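Local coordinates for protein ERPC (PDB 4BXM) that probably binds the complement regulator factor H at the surface of the Lyme disease spirochaete, as an outer surface lipoprotein of the Erp family, at residues A[21-26]-A[40-45]; A[95-100]-A[111-116]. One frame throughout, in Å; residues are numbered along the deposited sequence.

Contact 1 of 2, residues A[21-26]-A[40-45]; sequences EFTVKI and DLVVRK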
loop_
_atom_site.group_PDB
_atom_site.type_symbol
_atom_site.label_atom_id
_atom_site.label_comp_id
_atom_site.label_asym_id
_atom_site.label_seq_id
_atom_site.Cartn_x
_atom_site.Cartn_y
_atom_site.Cartn_z
ATOM N N GLU A 21 14.576 -3.967 1.220
ATOM C CA GLU A 21 13.250 -4.534 1.013
ATOM C C GLU A 21 12.663 -5.043 2.330
ATOM O O GLU A 21 13.389 -5.662 3.082
ATOM C CB GLU A 21 13.320 -5.694 0.033
ATOM C CG GLU A 21 11.963 -6.180 -0.419
ATOM C CD GLU A 21 11.969 -7.323 -1.412
ATOM O OE1 GLU A 21 12.240 -8.441 -1.042
ATOM O OE2 GLU A 21 11.586 -7.132 -2.560
ATOM N N PHE A 22 11.382 -4.796 2.614
ATOM C CA PHE A 22 10.768 -5.256 3.885
ATOM C C PHE A 22 9.294 -5.544 3.602
ATOM O O PHE A 22 8.739 -5.153 2.543
ATOM C CB PHE A 22 11.019 -4.247 5.004
ATOM C CG PHE A 22 10.297 -2.928 4.815
ATOM C CD1 PHE A 22 8.919 -2.821 5.121
ATOM C CD2 PHE A 22 10.934 -1.846 4.280
ATOM C CE1 PHE A 22 8.245 -1.607 4.896
ATOM C CE2 PHE A 22 10.267 -0.631 4.092
ATOM C CZ PHE A 22 8.911 -0.519 4.386
ATOM N N THR A 23 8.666 -6.223 4.530
ATOM C CA THR A 23 7.357 -6.772 4.335
ATOM C C THR A 23 6.560 -6.344 5.538
ATOM O O THR A 23 7.058 -6.405 6.692
ATOM C CB THR A 23 7.431 -8.302 4.146
ATOM O OG1 THR A 23 8.071 -8.572 2.900
ATOM C CG2 THR A 23 6.075 -8.923 4.076
ATOM N N VAL A 24 5.358 -5.827 5.276
ATOM C CA VAL A 24 4.441 -5.475 6.360
ATOM C C VAL A 24 3.093 -6.004 6.018
ATOM O O VAL A 24 2.752 -6.140 4.847
ATOM C CB VAL A 24 4.367 -3.933 6.685
ATOM C CG1 VAL A 24 5.665 -3.428 7.276
ATOM C CG2 VAL A 24 3.895 -3.066 5.482
ATOM N N LYS A 25 2.307 -6.315 7.064
ATOM C CA LYS A 25 0.950 -6.770 6.931
ATOM C C LYS A 25 0.095 -5.566 6.569
ATOM O O LYS A 25 0.310 -4.437 7.058
ATOM C CB LYS A 25 0.435 -7.386 8.217
ATOM C CG LYS A 25 1.200 -8.657 8.575
ATOM C CD LYS A 25 0.237 -9.721 9.040
ATOM C CE LYS A 25 0.955 -11.003 9.443
ATOM N NZ LYS A 25 1.285 -10.907 10.886
ATOM N N ILE A 26 -0.858 -5.810 5.691
ATOM C CA ILE A 26 -1.707 -4.730 5.279
ATOM C C ILE A 26 -3.139 -5.127 5.446
ATOM O O ILE A 26 -3.528 -6.196 5.060
ATOM C CB ILE A 26 -1.474 -4.294 3.858
ATOM C CG1 ILE A 26 -2.352 -3.065 3.519
ATOM C CG2 ILE A 26 -1.711 -5.406 2.872
ATOM C CD1 ILE A 26 -1.880 -2.431 2.232
ATOM N N ASP A 40 0.137 -9.330 2.745
ATOM C CA ASP A 40 1.396 -8.656 2.899
ATOM C C ASP A 40 1.631 -7.544 1.876
ATOM O O ASP A 40 1.371 -7.742 0.714
ATOM C CB ASP A 40 2.516 -9.678 2.697
ATOM C CG ASP A 40 2.666 -10.624 3.908
ATOM O OD1 ASP A 40 2.146 -10.309 5.006
ATOM O OD2 ASP A 40 3.384 -11.615 3.762
ATOM N N LEU A 41 2.235 -6.441 2.328
ATOM C CA LEU A 41 2.789 -5.445 1.445
ATOM C C LEU A 41 4.312 -5.512 1.519
ATOM O O LEU A 41 4.913 -5.280 2.557
ATOM C CB LEU A 41 2.272 -4.018 1.752
ATOM C CG LEU A 41 2.686 -2.925 0.748
ATOM C CD1 LEU A 41 1.928 -3.058 -0.533
ATOM C CD2 LEU A 41 2.425 -1.531 1.301
ATOM N N VAL A 42 4.913 -5.817 0.363
ATOM C CA VAL A 42 6.367 -5.839 0.160
ATOM C C VAL A 42 6.814 -4.458 -0.390
ATOM O O VAL A 42 6.314 -4.059 -1.408
ATOM C CB VAL A 42 6.732 -6.949 -0.832
ATOM C CG1 VAL A 42 8.249 -7.057 -1.040
ATOM C CG2 VAL A 42 6.213 -8.271 -0.343
ATOM N N VAL A 43 7.722 -3.758 0.314
ATOM C CA VAL A 43 8.242 -2.492 -0.043
ATOM C C VAL A 43 9.720 -2.540 -0.448
ATOM O O VAL A 43 10.537 -2.964 0.382
ATOM C CB VAL A 43 8.078 -1.558 1.148
ATOM C CG1 VAL A 43 8.506 -0.159 0.714
ATOM C CG2 VAL A 43 6.615 -1.564 1.598
ATOM N N ARG A 44 10.066 -2.185 -1.708
ATOM C CA ARG A 44 11.441 -2.365 -2.233
ATOM C C ARG A 44 11.984 -1.061 -2.731
ATOM O O ARG A 44 11.343 -0.407 -3.616
ATOM C CB ARG A 44 11.407 -3.334 -3.421
ATOM C CG ARG A 44 12.733 -3.420 -4.147
ATOM C CD ARG A 44 12.745 -4.435 -5.273
ATOM N NE ARG A 44 12.669 -5.788 -4.769
ATOM C CZ ARG A 44 13.143 -6.867 -5.365
ATOM N NH1 ARG A 44 13.781 -6.786 -6.518
ATOM N NH2 ARG A 44 13.123 -8.022 -4.696
ATOM N N LYS A 45 13.170 -0.703 -2.251
ATOM C CA LYS A 45 13.904 0.431 -2.793
ATOM C C LYS A 45 14.613 0.047 -4.126
ATOM O O LYS A 45 15.468 -0.854 -4.144
ATOM C CB LYS A 45 14.922 0.998 -1.798
ATOM C CG LYS A 45 15.690 2.211 -2.350
ATOM C CD LYS A 45 14.799 3.467 -2.258
ATOM C CE LYS A 45 15.518 4.743 -2.778
ATOM N NZ LYS A 45 15.588 4.750 -4.277
#
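Glu21 and Arg44 reach across the end of this strand pair so that one carboxylate oxygen, Glu21 OE2, takes two bonds: 2.8 Å from Arg44 NE and 2.8 Å from Arg44 NH2. The grip is side-on, with OE2 close to the guanidinium plane, but both nitrogens come at the same face of the carboxylate, whose plane is turned 41° from the guanidinium. An extended Glu21 chain and a bend in Arg44 at chi3 (-69°) bring the groups together, and Val42 CG1 lies 3.7 Å from Glu21 OE2, on the side away from the guanidinium. The two strands, 21-29 and 35-45, form an antiparallel beta hairpin; Phe22 with Val43 and Val24 with Leu41 are its hydrogen-bonded pairs here, Leu41 N giving the short bond to Val24 O at 2.6 Å. On the buried face the Phe22 side chain lies alongside Val43 and lays one ring face over it, Val43 CB sitting 3.8 Å from the ring centroid in a CH-pi contact. Val24 and Leu41 run side by side on that same face, where Ile147 of strand 142-148 touches both. On the face of Glu21, the methyl of Thr23 meets the carboxylate of Asp40, CG2 to CG 3.8 Å.

Contact 2 of 2, residues A[95-100]-A[111-116]; sequences SLYYGY and QNKEII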
loop_
_atom_site.group_PDB
_atom_site.type_symbol
_atom_site.label_atom_id
_atom_site.label_comp_id
_atom_site.label_asym_id
_atom_site.label_seq_id
_atom_site.Cartn_x
_atom_site.Cartn_y
_atom_site.Cartn_z
ATOM N N SER A 95 3.713 6.848 -9.462
ATOM C CA SER A 95 3.858 6.884 -10.923
ATOM C C SER A 95 2.810 5.948 -11.458
ATOM O O SER A 95 2.046 6.239 -12.405
ATOM C CB SER A 95 5.269 6.423 -11.313
ATOM O OG SER A 95 5.610 5.298 -10.496
ATOM N N LEU A 96 2.580 4.906 -10.707
ATOM C CA LEU A 96 1.630 3.912 -11.125
ATOM C C LEU A 96 0.962 3.232 -9.968
ATOM O O LEU A 96 1.631 2.884 -9.023
ATOM C CB LEU A 96 2.429 2.910 -11.963
ATOM C CG LEU A 96 1.638 1.979 -12.789
ATOM C CD1 LEU A 96 0.936 2.752 -13.916
ATOM C CD2 LEU A 96 2.637 0.948 -13.314
ATOM N N TYR A 97 -0.378 3.106 -10.003
ATOM C CA TYR A 97 -1.134 2.487 -8.944
ATOM C C TYR A 97 -2.092 1.468 -9.547
ATOM O O TYR A 97 -2.891 1.825 -10.444
ATOM C CB TYR A 97 -1.896 3.570 -8.165
ATOM C CG TYR A 97 -2.729 3.009 -7.060
ATOM C CD1 TYR A 97 -3.971 2.435 -7.309
ATOM C CD2 TYR A 97 -2.276 3.019 -5.727
ATOM C CE1 TYR A 97 -4.722 1.843 -6.301
ATOM C CE2 TYR A 97 -2.998 2.401 -4.723
ATOM C CZ TYR A 97 -4.246 1.835 -4.999
ATOM O OH TYR A 97 -5.012 1.307 -3.957
ATOM N N TYR A 98 -2.030 0.227 -9.051
ATOM C CA TYR A 98 -3.006 -0.800 -9.408
ATOM C C TYR A 98 -3.958 -1.149 -8.301
ATOM O O TYR A 98 -5.126 -1.463 -8.529
ATOM C CB TYR A 98 -2.301 -2.071 -9.757
ATOM C CG TYR A 98 -1.501 -1.934 -10.971
ATOM C CD1 TYR A 98 -2.088 -2.047 -12.217
ATOM C CD2 TYR A 98 -0.111 -1.676 -10.889
ATOM C CE1 TYR A 98 -1.343 -1.900 -13.366
ATOM C CE2 TYR A 98 0.628 -1.512 -12.018
ATOM C CZ TYR A 98 0.002 -1.655 -13.255
ATOM O OH TYR A 98 0.723 -1.539 -14.376
ATOM N N GLY A 99 -3.457 -1.222 -7.066
ATOM C CA GLY A 99 -4.320 -1.595 -5.993
ATOM C C GLY A 99 -4.632 -3.067 -6.057
ATOM O O GLY A 99 -3.941 -3.829 -6.763
ATOM N N TYR A 100 -5.664 -3.471 -5.318
ATOM C CA TYR A 100 -6.107 -4.907 -5.320
ATOM C C TYR A 100 -7.305 -5.147 -6.270
ATOM O O TYR A 100 -7.820 -4.197 -6.905
ATOM C CB TYR A 100 -6.367 -5.376 -3.846
ATOM C CG TYR A 100 -6.678 -6.857 -3.644
ATOM C CD1 TYR A 100 -5.846 -7.836 -4.106
ATOM C CD2 TYR A 100 -7.863 -7.255 -3.011
ATOM C CE1 TYR A 100 -6.167 -9.205 -3.981
ATOM C CE2 TYR A 100 -8.200 -8.609 -2.863
ATOM C CZ TYR A 100 -7.355 -9.588 -3.359
ATOM O OH TYR A 100 -7.669 -10.930 -3.227
ATOM N N GLN A 111 -2.071 6.320 -13.423
ATOM C CA GLN A 111 -0.793 7.007 -13.307
ATOM C C GLN A 111 -0.966 8.319 -12.528
ATOM O O GLN A 111 -2.002 8.938 -12.626
ATOM C CB GLN A 111 -0.242 7.402 -14.703
ATOM C CG GLN A 111 0.789 6.459 -15.178
ATOM C CD GLN A 111 1.136 6.479 -16.660
ATOM O OE1 GLN A 111 0.918 7.412 -17.398
ATOM N NE2 GLN A 111 1.733 5.375 -17.077
ATOM N N ASN A 112 0.111 8.775 -11.895
ATOM C CA ASN A 112 0.123 10.003 -11.177
ATOM C C ASN A 112 -0.895 10.115 -10.051
ATOM O O ASN A 112 -1.300 11.185 -9.749
ATOM C CB ASN A 112 -0.086 11.177 -12.185
ATOM C CG ASN A 112 0.886 11.096 -13.334
ATOM O OD1 ASN A 112 0.494 11.098 -14.515
ATOM N ND2 ASN A 112 2.136 10.935 -13.013
ATOM N N LYS A 113 -1.337 9.035 -9.442
ATOM C CA LYS A 113 -2.381 9.170 -8.358
ATOM C C LYS A 113 -1.682 9.529 -7.037
ATOM O O LYS A 113 -0.673 8.921 -6.652
ATOM C CB LYS A 113 -3.122 7.913 -8.196
ATOM C CG LYS A 113 -3.994 7.780 -6.960
ATOM C CD LYS A 113 -4.581 6.375 -6.946
ATOM C CE LYS A 113 -5.477 6.123 -5.739
ATOM N NZ LYS A 113 -6.457 7.229 -5.681
ATOM N N GLU A 114 -2.194 10.524 -6.388
ATOM C CA GLU A 114 -1.708 11.075 -5.167
ATOM C C GLU A 114 -2.286 10.189 -4.061
ATOM O O GLU A 114 -3.460 9.909 -4.042
ATOM C CB GLU A 114 -2.221 12.535 -5.046
ATOM C CG GLU A 114 -1.526 13.435 -3.976
ATOM C CD GLU A 114 -0.005 13.686 -4.226
ATOM O OE1 GLU A 114 0.463 13.682 -5.416
ATOM O OE2 GLU A 114 0.770 13.879 -3.226
ATOM N N ILE A 115 -1.440 9.772 -3.150
ATOM C CA ILE A 115 -1.855 9.027 -1.937
ATOM C C ILE A 115 -1.758 9.930 -0.712
ATOM O O ILE A 115 -0.703 10.487 -0.435
ATOM C CB ILE A 115 -0.971 7.789 -1.734
ATOM C CG1 ILE A 115 -1.063 6.839 -2.909
ATOM C CG2 ILE A 115 -1.346 6.996 -0.491
ATOM C CD1 ILE A 115 -2.436 6.385 -3.242
ATOM N N ILE A 116 -2.866 10.057 0.020
ATOM C CA ILE A 116 -2.924 10.842 1.232
ATOM C C ILE A 116 -2.972 9.914 2.438
ATOM O O ILE A 116 -3.788 9.043 2.489
ATOM C CB ILE A 116 -4.090 11.845 1.201
ATOM C CG1 ILE A 116 -3.731 12.942 0.153
ATOM C CG2 ILE A 116 -4.218 12.522 2.551
ATOM C CD1 ILE A 116 -4.848 13.942 -0.064
#
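Ser95 O takes the one hydrogen bond between these segments, a 3.2 Å bond from Asn112 N. It is long, and the N-H aims fairly well (150°), but it meets the oxygen from above the carbonyl plane, 52° out of it, rather than on a lone pair. The same oxygen also receives a CA-H...O contact from Gln111, CA to Ser95 O 3.1 Å, and the Gln111 side chain packs against it through CB and CG. Gln111 CG also touches the Leu96 methyl CD1 at 3.9 Å, the two side chains meeting at a slant, and from CG the Gln111 chain runs on extended.

The larger side-chain contact is made by Tyr97 and Lys113. Tyr97 CB points toward 111-116; chi1 of 179° then carries the ring along that segment, one face turned to Lys113. The aliphatic part of Lys113 lies over that face, CD 4.2 Å from the centroid as a CH-pi contact. The ammonium lies farther along the ring normal, Lys113 NZ at 5.7 Å from the centroid, so any cation-pi attraction is weak at most; NZ also makes a weak hydrogen bond to Gly132 O. Against the opposite face of the ring rests the backbone nitrogen of Gly99. Ile115 reaches Tyr97 at about a right angle, its CD1 4.2 Å from CD2, while the phenol OH is held by Glu103.

Ser95 and Leu96 both face Ser73 of strand 67-74, a classic beta bulge where 96-97 joins that strand; on its other side the chain returns through the short strand 110-111 and leads into strand 114-122.

Contacts 1 and 2 belong to one antiparallel sheet but lie on opposite sides of the chain's centre, their own centres about 16 Å apart and their nearest atoms about 8 Å. Each combines buried and exposed residues. Contact 1 joins neighbouring strands of one hairpin by regular backbone bonding, with apolar side chains on its buried face and a salt bridge on the exposed one. Contact 2 joins the short strand 96-97 to the end of its neighbour 110-111 and to the start of 114-122, which lies elsewhere in the sheet order; it buries less surface, 279 against 615 Å², and has a single long backbone bond, and otherwise side chains around an aromatic ring.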